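Side-chain contacts in kappa-carrageenase (Zobellia galactanivorans, PDB 5OCR), which probably hydrolyses kappa-carrageenan, a sulfated galactan of red algae, through the family 16 glycoside hydrolase part of a longer protein, the part held in this chain: residues G218-V221 and A222-P225; N188-R191 and A192-P196; A255-P258 and E259-A262; M72-N75 and A76-P80. All blocks are in the same frame, centred on the assembly; numbering follows the deposited sequence.

Overall arrangement
The four contacts form two pairs on the beta-jellyroll. Interactions 1 and 2 have centres 13 Å apart and touch, Val-221 CG1 lying 3.5 Å from Trp-190 NE1; strand 211-216 is a shared neighbour. Interactions 3 and 4, with centres 12 Å apart, join two loops, where Asn-78 ND2 probably donates to Asn-257 OD1 over 2.9 Å. The pairs are well separated: the centres of interactions 1 and 4 are 39 Å apart, on opposite sides of the chain's centre, with nearest atoms about 24 Å apart. The residues at the two magnesium sites (Glu-30, Phe-31, Gly-66 and Asp-278) belong to none of the four contacts.

Interaction 1: residues G218-V221 and A222-P225; sequences GVEV and ARKP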
loop_
_atom_site.group_PDB
_atom_site.type_symbol
_atom_site.label_atom_id
_atom_site.label_comp_id
_atom_site.label_asym_id
_atom_site.label_seq_id
_atom_site.Cartn_x
_atom_site.Cartn_y
_atom_site.Cartn_z
ATOM N N GLY A 218 -11.928 4.715 -12.459
ATOM C CA GLY A 218 -12.028 5.966 -13.243
ATOM C C GLY A 218 -13.059 6.903 -12.636
ATOM O O GLY A 218 -13.566 7.788 -13.333
ATOM N N VAL A 219 -13.408 6.698 -11.381
ATOM C CA VAL A 219 -14.378 7.589 -10.691
ATOM C C VAL A 219 -13.610 8.296 -9.602
ATOM O O VAL A 219 -12.964 7.631 -8.796
ATOM C CB VAL A 219 -15.567 6.854 -10.141
ATOM C CG1 VAL A 219 -16.472 7.817 -9.391
ATOM C CG2 VAL A 219 -16.286 6.089 -11.251
ATOM N N GLU A 220 -13.641 9.622 -9.528
ATOM C CA GLU A 220 -13.045 10.283 -8.332
ATOM C C GLU A 220 -13.777 9.894 -7.038
ATOM O O GLU A 220 -15.035 10.064 -6.942
ATOM C CB GLU A 220 -13.074 11.820 -8.477
ATOM C CG GLU A 220 -12.649 12.512 -7.181
ATOM C CD GLU A 220 -12.515 14.058 -7.350
ATOM O OE1 GLU A 220 -12.462 14.567 -8.475
ATOM O OE2 GLU A 220 -12.478 14.778 -6.344
ATOM N N VAL A 221 -13.068 9.391 -6.053
ATOM C CA VAL A 221 -13.692 8.991 -4.798
ATOM C C VAL A 221 -13.203 9.833 -3.609
ATOM O O VAL A 221 -13.830 9.807 -2.550
ATOM C CB VAL A 221 -13.488 7.493 -4.467
ATOM C CG1 VAL A 221 -14.089 6.605 -5.545
ATOM C CG2 VAL A 221 -11.992 7.149 -4.297
ATOM N N ALA A 222 -12.140 10.628 -3.757
ATOM C CA ALA A 222 -11.687 11.413 -2.630
ATOM C C ALA A 222 -10.742 12.466 -3.101
ATOM O O ALA A 222 -10.143 12.314 -4.170
ATOM C CB ALA A 222 -10.904 10.581 -1.609
ATOM N N ARG A 223 -10.610 13.526 -2.299
ATOM C CA ARG A 223 -9.618 14.550 -2.638
ATOM C C ARG A 223 -9.240 15.251 -1.369
ATOM O O ARG A 223 -10.128 15.479 -0.501
ATOM C CB ARG A 223 -10.267 15.502 -3.663
ATOM C CG ARG A 223 -9.545 16.777 -3.983
ATOM C CD ARG A 223 -10.519 17.664 -4.807
ATOM N NE ARG A 223 -10.883 17.119 -6.116
ATOM C CZ ARG A 223 -10.644 17.708 -7.290
ATOM N NH1 ARG A 223 -9.955 18.851 -7.321
ATOM N NH2 ARG A 223 -11.041 17.153 -8.427
ATOM N N LYS A 224 -7.949 15.584 -1.228
ATOM C CA LYS A 224 -7.481 16.291 -0.023
ATOM C C LYS A 224 -6.451 17.325 -0.387
ATOM O O LYS A 224 -5.696 17.168 -1.355
ATOM C CB LYS A 224 -6.801 15.391 1.021
ATOM C CG LYS A 224 -7.607 14.201 1.547
ATOM C CD LYS A 224 -8.706 14.676 2.455
ATOM C CE LYS A 224 -8.946 13.547 3.436
ATOM N NZ LYS A 224 -10.376 13.672 3.877
ATOM N N PRO A 225 -6.391 18.406 0.402
ATOM C CA PRO A 225 -5.276 19.358 0.101
ATOM C C PRO A 225 -3.930 18.737 0.360
ATOM O O PRO A 225 -3.798 17.973 1.310
ATOM C CB PRO A 225 -5.442 20.452 1.197
ATOM C CG PRO A 225 -6.926 20.374 1.520
ATOM C CD PRO A 225 -7.297 18.887 1.469
#
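Glu-220 and Arg-223 form a salt bridge with two hydrogen bonds on the exposed face of one strand. Arg-223 offers the side of its guanidinium: NE gives its hydrogen to Glu-220 OE2 at 2.8 Å, and NH2 gives one to Glu-220 OE1 at 3.0 Å with an almost straight N-H...O angle of 177°. Both oxygens lie close to the guanidinium plane and are met on their syn sides, although the donors sit somewhat out of the carboxylate plane because the two flat groups are turned 26° apart. The glutamate chain is fully extended, whereas the arginine bends at CG-CD (chi3 -65°), which turns NE and NH2 back toward the carboxylate. With one nitrogen on each oxygen, neither group can rotate without breaking a bond.

Apolar contact is slight by comparison: Val-221 CG2 approaches Ala-222 CB at 4.5 Å, a loose meeting of consecutive side chains on one face of the strand. That shared face identifies a classic beta bulge, with Val-221 and Ala-222 both opposite Trp-214. In a regular strand, residues three apart point to opposite faces; the extra residue at the bulge instead brings Glu-220 and Arg-223 onto the same one.

The bulge interrupts strand 219-225, the second arm of a hairpin with strand 211-216. Arg-223 NH1 carries a further salt bridge to Glu-211 of the partner strand, and Glu-220 covers Ile-213 and Tyr-215. On the other face, Val-221 rests on Leu-162 of strand 159-170 and Ala-222 on Trp-214.

Interaction 2: residues N188-R191 and A192-P196; sequences NKWR and APWDP. Unlike the reference sequence in segment 192-196: Trp-194 (reference Met). Residue 193 of segment 192-196 comes from a tag, linker or insertion.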
loop_
_atom_site.group_PDB
_atom_site.type_symbol
_atom_site.label_atom_id
_atom_site.label_comp_id
_atom_site.label_asym_id
_atom_site.label_seq_id
_atom_site.Cartn_x
_atom_site.Cartn_y
_atom_site.Cartn_z
ATOM N N ASN A 188 -9.546 8.836 4.167
ATOM C CA ASN A 188 -10.573 8.606 3.187
ATOM C C ASN A 188 -11.068 7.172 3.264
ATOM O O ASN A 188 -10.286 6.240 3.308
ATOM C CB ASN A 188 -9.979 8.800 1.772
ATOM C CG ASN A 188 -9.635 10.217 1.494
ATOM O OD1 ASN A 188 -10.443 11.134 1.659
ATOM N ND2 ASN A 188 -8.390 10.431 1.115
ATOM N N LYS A 189 -12.383 6.984 3.202
ATOM C CA LYS A 189 -12.983 5.642 3.162
ATOM C C LYS A 189 -13.909 5.654 1.938
ATOM O O LYS A 189 -14.518 6.716 1.586
ATOM C CB LYS A 189 -13.790 5.427 4.455
ATOM C CG LYS A 189 -12.847 5.119 5.626
ATOM C CD LYS A 189 -13.616 4.712 6.885
ATOM C CE LYS A 189 -12.675 4.255 8.002
ATOM N NZ LYS A 189 -12.127 2.873 7.727
ATOM N N TRP A 190 -13.968 4.530 1.227
ATOM C CA TRP A 190 -14.959 4.394 0.150
ATOM C C TRP A 190 -15.483 3.008 0.152
ATOM O O TRP A 190 -14.728 2.068 0.343
ATOM C CB TRP A 190 -14.323 4.723 -1.205
ATOM C CG TRP A 190 -15.283 4.699 -2.360
ATOM C CD1 TRP A 190 -16.240 5.635 -2.732
ATOM C CD2 TRP A 190 -15.382 3.654 -3.358
ATOM N NE1 TRP A 190 -16.896 5.220 -3.893
ATOM C CE2 TRP A 190 -16.450 4.060 -4.302
ATOM C CE3 TRP A 190 -14.659 2.470 -3.606
ATOM C CZ2 TRP A 190 -16.793 3.279 -5.407
ATOM C CZ3 TRP A 190 -15.012 1.719 -4.733
ATOM C CH2 TRP A 190 -16.033 2.135 -5.612
ATOM N N ARG A 191 -16.816 2.847 -0.018
ATOM C CA ARG A 191 -17.454 1.559 -0.149
ATOM C C ARG A 191 -17.781 1.170 -1.582
ATOM O O ARG A 191 -18.511 1.932 -2.328
ATOM C CB ARG A 191 -18.718 1.487 0.774
ATOM C CG ARG A 191 -19.238 0.065 0.772
ATOM C CD ARG A 191 -20.535 0.081 1.710
ATOM N NE ARG A 191 -21.030 -1.303 1.841
ATOM C CZ ARG A 191 -20.510 -2.226 2.674
ATOM N NH1 ARG A 191 -19.447 -1.884 3.444
ATOM N NH2 ARG A 191 -20.990 -3.496 2.716
ATOM N N ALA A 192 -17.254 0.004 -2.036
ATOM C CA ALA A 192 -17.397 -0.408 -3.449
ATOM C C ALA A 192 -18.737 -1.147 -3.606
ATOM O O ALA A 192 -19.232 -1.733 -2.606
ATOM C CB ALA A 192 -16.222 -1.360 -3.789
ATOM N N PRO A 193 -19.272 -1.149 -4.831
ATOM C CA PRO A 193 -20.487 -1.970 -5.060
ATOM C C PRO A 193 -20.116 -3.420 -5.426
ATOM O O PRO A 193 -21.011 -4.253 -5.729
ATOM C CB PRO A 193 -21.174 -1.207 -6.210
ATOM C CG PRO A 193 -19.991 -0.711 -7.040
ATOM C CD PRO A 193 -18.994 -0.251 -5.974
ATOM N N TRP A 194 -18.831 -3.787 -5.403
ATOM C CA TRP A 194 -18.336 -5.144 -5.760
ATOM C C TRP A 194 -17.284 -5.530 -4.746
ATOM O O TRP A 194 -16.782 -4.673 -4.014
ATOM C CB TRP A 194 -17.688 -5.118 -7.191
ATOM C CG TRP A 194 -17.129 -3.762 -7.570
ATOM C CD1 TRP A 194 -17.631 -2.808 -8.464
ATOM C CD2 TRP A 194 -15.842 -3.202 -7.108
ATOM N NE1 TRP A 194 -16.802 -1.718 -8.552
ATOM C CE2 TRP A 194 -15.704 -1.899 -7.747
ATOM C CE3 TRP A 194 -14.842 -3.654 -6.275
ATOM C CZ2 TRP A 194 -14.567 -1.092 -7.527
ATOM C CZ3 TRP A 194 -13.745 -2.822 -6.011
ATOM C CH2 TRP A 194 -13.601 -1.592 -6.648
ATOM N N ASP A 195 -17.007 -6.838 -4.648
ATOM C CA ASP A 195 -16.060 -7.339 -3.674
ATOM C C ASP A 195 -14.655 -7.173 -4.306
ATOM O O ASP A 195 -14.358 -7.842 -5.280
ATOM C CB ASP A 195 -16.415 -8.848 -3.500
ATOM C CG ASP A 195 -15.444 -9.564 -2.590
ATOM O OD1 ASP A 195 -14.297 -9.067 -2.344
ATOM O OD2 ASP A 195 -15.787 -10.694 -2.151
ATOM N N PRO A 196 -13.768 -6.305 -3.737
ATOM C CA PRO A 196 -12.418 -6.046 -4.287
ATOM C C PRO A 196 -11.528 -7.271 -4.310
ATOM O O PRO A 196 -10.514 -7.260 -5.041
ATOM C CB PRO A 196 -11.791 -4.943 -3.343
ATOM C CG PRO A 196 -13.047 -4.369 -2.658
ATOM C CD PRO A 196 -13.991 -5.577 -2.455
#
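Arg-191, its aliphatic part lying beside the peptide to Ala-192, directs its guanidinium to two carboxylates, NH1 forming a salt bridge with Asp-159 and NH2 with Asp-156. The contact between the segments themselves is apolar and centres on the indole of Trp-190. CG of that residue is trans to its own nitrogen (chi1 -176°), which sends the six-membered ring forward along the chain to Ala-192. Ala-192 CA stands over the ring face, 3.8 Å from its centroid and 28° off the normal, a CH-pi contact, while CB closes to 3.4 Å from Trp-190 CZ3. Pro-193, an insertion into the natural sequence, brings CD to 3.8 Å from Trp-190 CH2.

Trp-194, which differs from the reference sequence, meets the edge of Trp-190 through CZ2, 4.0 Å from CZ3; the six-membered rings are inclined at 59°. Ala-192 CB also lies over the rim of the Trp-194 ring, touching both indoles beside their own contact. A serine in place of Trp-190 would probably leave Ala-192 and Trp-194 without their aromatic neighbour and open a gap beside Val-216.

Trp-194 in turn stacks on His-201. The whole is an aromatic cluster of the jellyroll, where the chain runs out of strand 189-191, the antiparallel partner of strand 159-170, into the loop toward strand 200-207.

Interaction 3: residues A255-P258 and E259-A262; sequences AINP and ETDA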
loop_
_atom_site.group_PDB
_atom_site.type_symbol
_atom_site.label_atom_id
_atom_site.label_comp_id
_atom_site.label_asym_id
_atom_site.label_seq_id
_atom_site.Cartn_x
_atom_site.Cartn_y
_atom_site.Cartn_z
ATOM N N ALA A 255 3.115 -8.784 15.827
ATOM C CA ALA A 255 2.791 -10.173 15.424
ATOM C C ALA A 255 2.050 -11.027 16.487
ATOM O O ALA A 255 2.350 -10.920 17.668
ATOM C CB ALA A 255 4.028 -10.896 14.935
ATOM N N ILE A 256 1.069 -11.832 16.069
ATOM C CA ILE A 256 0.397 -12.861 16.959
ATOM C C ILE A 256 0.899 -14.222 16.502
ATOM O O ILE A 256 0.962 -14.506 15.310
ATOM C CB ILE A 256 -1.151 -12.736 16.821
ATOM C CG1 ILE A 256 -1.571 -11.281 17.159
ATOM C CG2 ILE A 256 -1.902 -13.843 17.558
ATOM C CD1 ILE A 256 -3.035 -11.093 17.439
ATOM N N ASN A 257 1.314 -15.082 17.426
ATOM C CA ASN A 257 1.622 -16.432 17.080
ATOM C C ASN A 257 0.337 -17.176 16.676
ATOM O O ASN A 257 -0.577 -17.339 17.517
ATOM C CB ASN A 257 2.288 -17.109 18.292
ATOM C CG ASN A 257 2.677 -18.538 18.041
ATOM O OD1 ASN A 257 2.239 -19.205 17.101
ATOM N ND2 ASN A 257 3.529 -19.056 18.957
ATOM N N PRO A 258 0.249 -17.574 15.374
ATOM C CA PRO A 258 -0.963 -18.182 14.966
ATOM C C PRO A 258 -1.293 -19.472 15.645
ATOM O O PRO A 258 -2.461 -19.794 15.640
ATOM C CB PRO A 258 -0.870 -18.183 13.418
ATOM C CG PRO A 258 0.596 -18.336 13.152
ATOM C CD PRO A 258 1.262 -17.590 14.293
ATOM N N GLU A 259 -0.353 -20.133 16.390
ATOM C CA GLU A 259 -0.696 -21.283 17.287
ATOM C C GLU A 259 -1.144 -20.951 18.742
ATOM O O GLU A 259 -1.428 -21.835 19.571
ATOM C CB GLU A 259 0.418 -22.335 17.321
ATOM C CG GLU A 259 1.215 -22.506 16.026
ATOM C CD GLU A 259 0.448 -23.066 14.826
ATOM O OE1 GLU A 259 -0.636 -23.654 15.027
ATOM O OE2 GLU A 259 0.944 -22.949 13.662
ATOM N N THR A 260 -1.203 -19.675 19.060
ATOM C CA THR A 260 -1.692 -19.229 20.363
ATOM C C THR A 260 -3.029 -18.540 20.319
ATOM O O THR A 260 -3.466 -18.061 21.367
ATOM C CB THR A 260 -0.768 -18.157 20.984
ATOM O OG1 THR A 260 -0.769 -16.927 20.145
ATOM C CG2 THR A 260 0.579 -18.753 21.181
ATOM N N ASP A 261 -3.642 -18.423 19.145
ATOM C CA ASP A 261 -4.906 -17.667 19.025
ATOM C C ASP A 261 -5.882 -18.413 18.129
ATOM O O ASP A 261 -5.512 -18.771 17.007
ATOM C CB ASP A 261 -4.580 -16.241 18.532
ATOM C CG ASP A 261 -5.799 -15.472 18.103
ATOM O OD1 ASP A 261 -6.346 -14.755 18.967
ATOM O OD2 ASP A 261 -6.257 -15.585 16.953
ATOM N N ALA A 262 -7.144 -18.646 18.565
ATOM C CA ALA A 262 -8.050 -19.519 17.779
ATOM C C ALA A 262 -8.335 -18.910 16.431
ATOM O O ALA A 262 -8.413 -19.627 15.439
ATOM C CB ALA A 262 -9.381 -19.725 18.475
#
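Ile-256 meets the second segment through its CG2 methyl, which lies 3.7 Å from Asp-261 CB and reaches the side of Thr-260 OG1 more distantly. This small apolar touch brings together the residues that flank the turn.

Asn-257 follows and carries the polar bonds. Its carbonyl O accepts two hydrogens from Thr-260: the backbone N donates at 2.9 Å from above the carbonyl plane, and OG1 donates at 2.7 Å in that plane, on a lone pair. The threonine hydroxyl reaches it because OG1 sits between its own backbone nitrogen and carbonyl carbon (chi1 64°). The side-chain OD1 of Asn-257 accepts from Glu-259 N at 2.8 Å with an N-H...O angle of 153°, and also from Asn-78 ND2 in a neighbouring loop. Thr-260 CG2 packs against the asparagine amide, 3.7 Å from ND2. A valine in place of Asn-257 would probably leave Glu-259 N and Asn-78 ND2 without their shared acceptor and loosen the tie between the two loops.

Pro-258 occupies the first corner, its ring lying on His-74 and Asn-78.

The bond from Thr-260 N to Asn-257 O, with the torsions of Pro-258 and Glu-259, defines a type I beta turn; the OD1 bond adds an Asx turn. Asp-261 comes directly after as N-cap of helix 262-267, OD2 accepting from Ala-264 N.

Interaction 4: residues M72-N75 and A76-P80; sequences MRHN and ANNTP
A type II beta turn spanning Asn-75 to Asn-78 ends strand 67-74 and begins the loop toward strand 86-97. Its defining bond runs from Asn-78 N to Asn-75 O, 2.9 Å, and the corner residues Ala-76 and Asn-77 have the matching torsions, with a positive phi of 71° at Asn-77. Asn-78 also has a positive phi.

Two side chains reinforce the turn from either end of it. Asn-75 sends ND2 across to Thr-79 O at 3.2 Å; the acceptor lies near the amide plane, and the donor meets the carbonyl with a modest tilt. Asn-75 CB also touches this oxygen, at 3.4 Å from Thr-79 O. A second backbone link, Thr-79 N to Ala-76 O at 3.3 Å, continues the chain reversal.

His-74, the last residue of the strand, reaches across to the last residue of the turn. Its chi1 of 179° swings the imidazole away from the backbone N and projects NE2 to Asn-78 OD1, 2.8 Å away along an almost straight N-H...O line of 169°. The oxygen lies in the ring plane, at the edge, while ring and amide planes are 45° apart. Phe-86 of strand 86-97 also meets the imidazole.

This bond requires NE2 to carry a proton. Glu-259 OE2 approaches His-74 CE1 at 3.6 Å, and its negative charge may make a doubly protonated imidazole somewhat easier to form. Because Asn-78 accepts through OD1 while its ND2 donates to the facing loop, the amide is held against flipping.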
loop_
_atom_site.group_PDB
_atom_site.type_symbol
_atom_site.label_atom_id
_atom_site.label_comp_id
_atom_site.label_asym_id
_atom_site.label_seq_id
_atom_site.Cartn_x
_atom_site.Cartn_y
_atom_site.Cartn_z
ATOM N N MET A 72 1.354 -13.967 0.709
ATOM C CA MET A 72 1.638 -14.071 2.168
ATOM C C MET A 72 1.798 -15.548 2.521
ATOM O O MET A 72 0.904 -16.332 2.243
ATOM C CB MET A 72 0.443 -13.481 2.938
ATOM C CG MET A 72 0.657 -13.489 4.474
ATOM S SD MET A 72 1.926 -12.336 4.967
ATOM C CE MET A 72 1.141 -10.739 4.486
ATOM N N ARG A 73 2.944 -15.941 3.107
ATOM C CA ARG A 73 3.204 -17.369 3.408
ATOM C C ARG A 73 3.487 -17.520 4.891
ATOM O O ARG A 73 4.027 -16.601 5.547
ATOM C CB ARG A 73 4.482 -17.845 2.694
ATOM C CG ARG A 73 4.214 -17.950 1.190
ATOM C CD ARG A 73 5.363 -18.667 0.523
ATOM N NE ARG A 73 5.293 -18.415 -0.928
ATOM C CZ ARG A 73 4.461 -19.011 -1.770
ATOM N NH1 ARG A 73 3.597 -19.944 -1.321
ATOM N NH2 ARG A 73 4.487 -18.694 -3.071
ATOM N N HIS A 74 3.136 -18.673 5.440
ATOM C CA HIS A 74 3.399 -18.924 6.867
ATOM C C HIS A 74 4.769 -19.550 6.963
ATOM O O HIS A 74 5.082 -20.508 6.229
ATOM C CB HIS A 74 2.338 -19.930 7.388
ATOM C CG HIS A 74 2.491 -20.298 8.832
ATOM N ND1 HIS A 74 2.082 -21.512 9.293
ATOM C CD2 HIS A 74 2.870 -19.561 9.933
ATOM C CE1 HIS A 74 2.304 -21.553 10.648
ATOM N NE2 HIS A 74 2.776 -20.391 11.031
ATOM N N ASN A 75 5.587 -19.067 7.895
ATOM C CA ASN A 75 6.925 -19.685 8.072
ATOM C C ASN A 75 6.834 -21.205 8.352
ATOM O O ASN A 75 6.043 -21.643 9.188
ATOM C CB ASN A 75 7.722 -19.033 9.184
ATOM C CG ASN A 75 7.970 -17.551 8.935
ATOM O OD1 ASN A 75 7.671 -17.022 7.860
ATOM N ND2 ASN A 75 8.541 -16.888 9.917
ATOM N N ALA A 76 7.626 -21.974 7.615
ATOM C CA ALA A 76 7.783 -23.424 7.854
ATOM C C ALA A 76 7.885 -23.693 9.359
ATOM O O ALA A 76 8.647 -23.006 10.094
ATOM C CB ALA A 76 9.023 -23.980 7.143
ATOM N N ASN A 77 7.063 -24.642 9.840
ATOM C CA ASN A 77 7.136 -25.125 11.261
ATOM C C ASN A 77 6.624 -24.062 12.295
ATOM O O ASN A 77 6.746 -24.231 13.522
ATOM C CB ASN A 77 8.581 -25.561 11.606
ATOM C CG ASN A 77 9.171 -26.536 10.589
ATOM O OD1 ASN A 77 8.482 -27.382 10.049
ATOM N ND2 ASN A 77 10.426 -26.450 10.364
ATOM N N ASN A 78 6.099 -22.945 11.797
ATOM C CA ASN A 78 5.653 -21.870 12.666
ATOM C C ASN A 78 6.844 -21.265 13.454
ATOM O O ASN A 78 6.678 -20.691 14.506
ATOM C CB ASN A 78 4.496 -22.265 13.616
ATOM C CG ASN A 78 3.867 -21.060 14.312
ATOM O OD1 ASN A 78 3.561 -20.043 13.669
ATOM N ND2 ASN A 78 3.737 -21.128 15.623
ATOM N N THR A 79 8.008 -21.348 12.852
ATOM C CA THR A 79 9.238 -20.905 13.517
ATOM C C THR A 79 9.428 -19.418 13.295
ATOM O O THR A 79 9.514 -18.991 12.120
ATOM C CB THR A 79 10.397 -21.594 12.843
ATOM O OG1 THR A 79 10.253 -22.981 13.130
ATOM C CG2 THR A 79 11.671 -21.126 13.429
ATOM N N PRO A 80 9.449 -18.640 14.407
ATOM C CA PRO A 80 9.656 -17.186 14.278
ATOM C C PRO A 80 11.006 -16.817 13.642
ATOM O O PRO A 80 12.036 -17.505 13.899
ATOM C CB PRO A 80 9.634 -16.670 15.731
ATOM C CG PRO A 80 9.779 -17.859 16.622
ATOM C CD PRO A 80 9.328 -19.081 15.817
#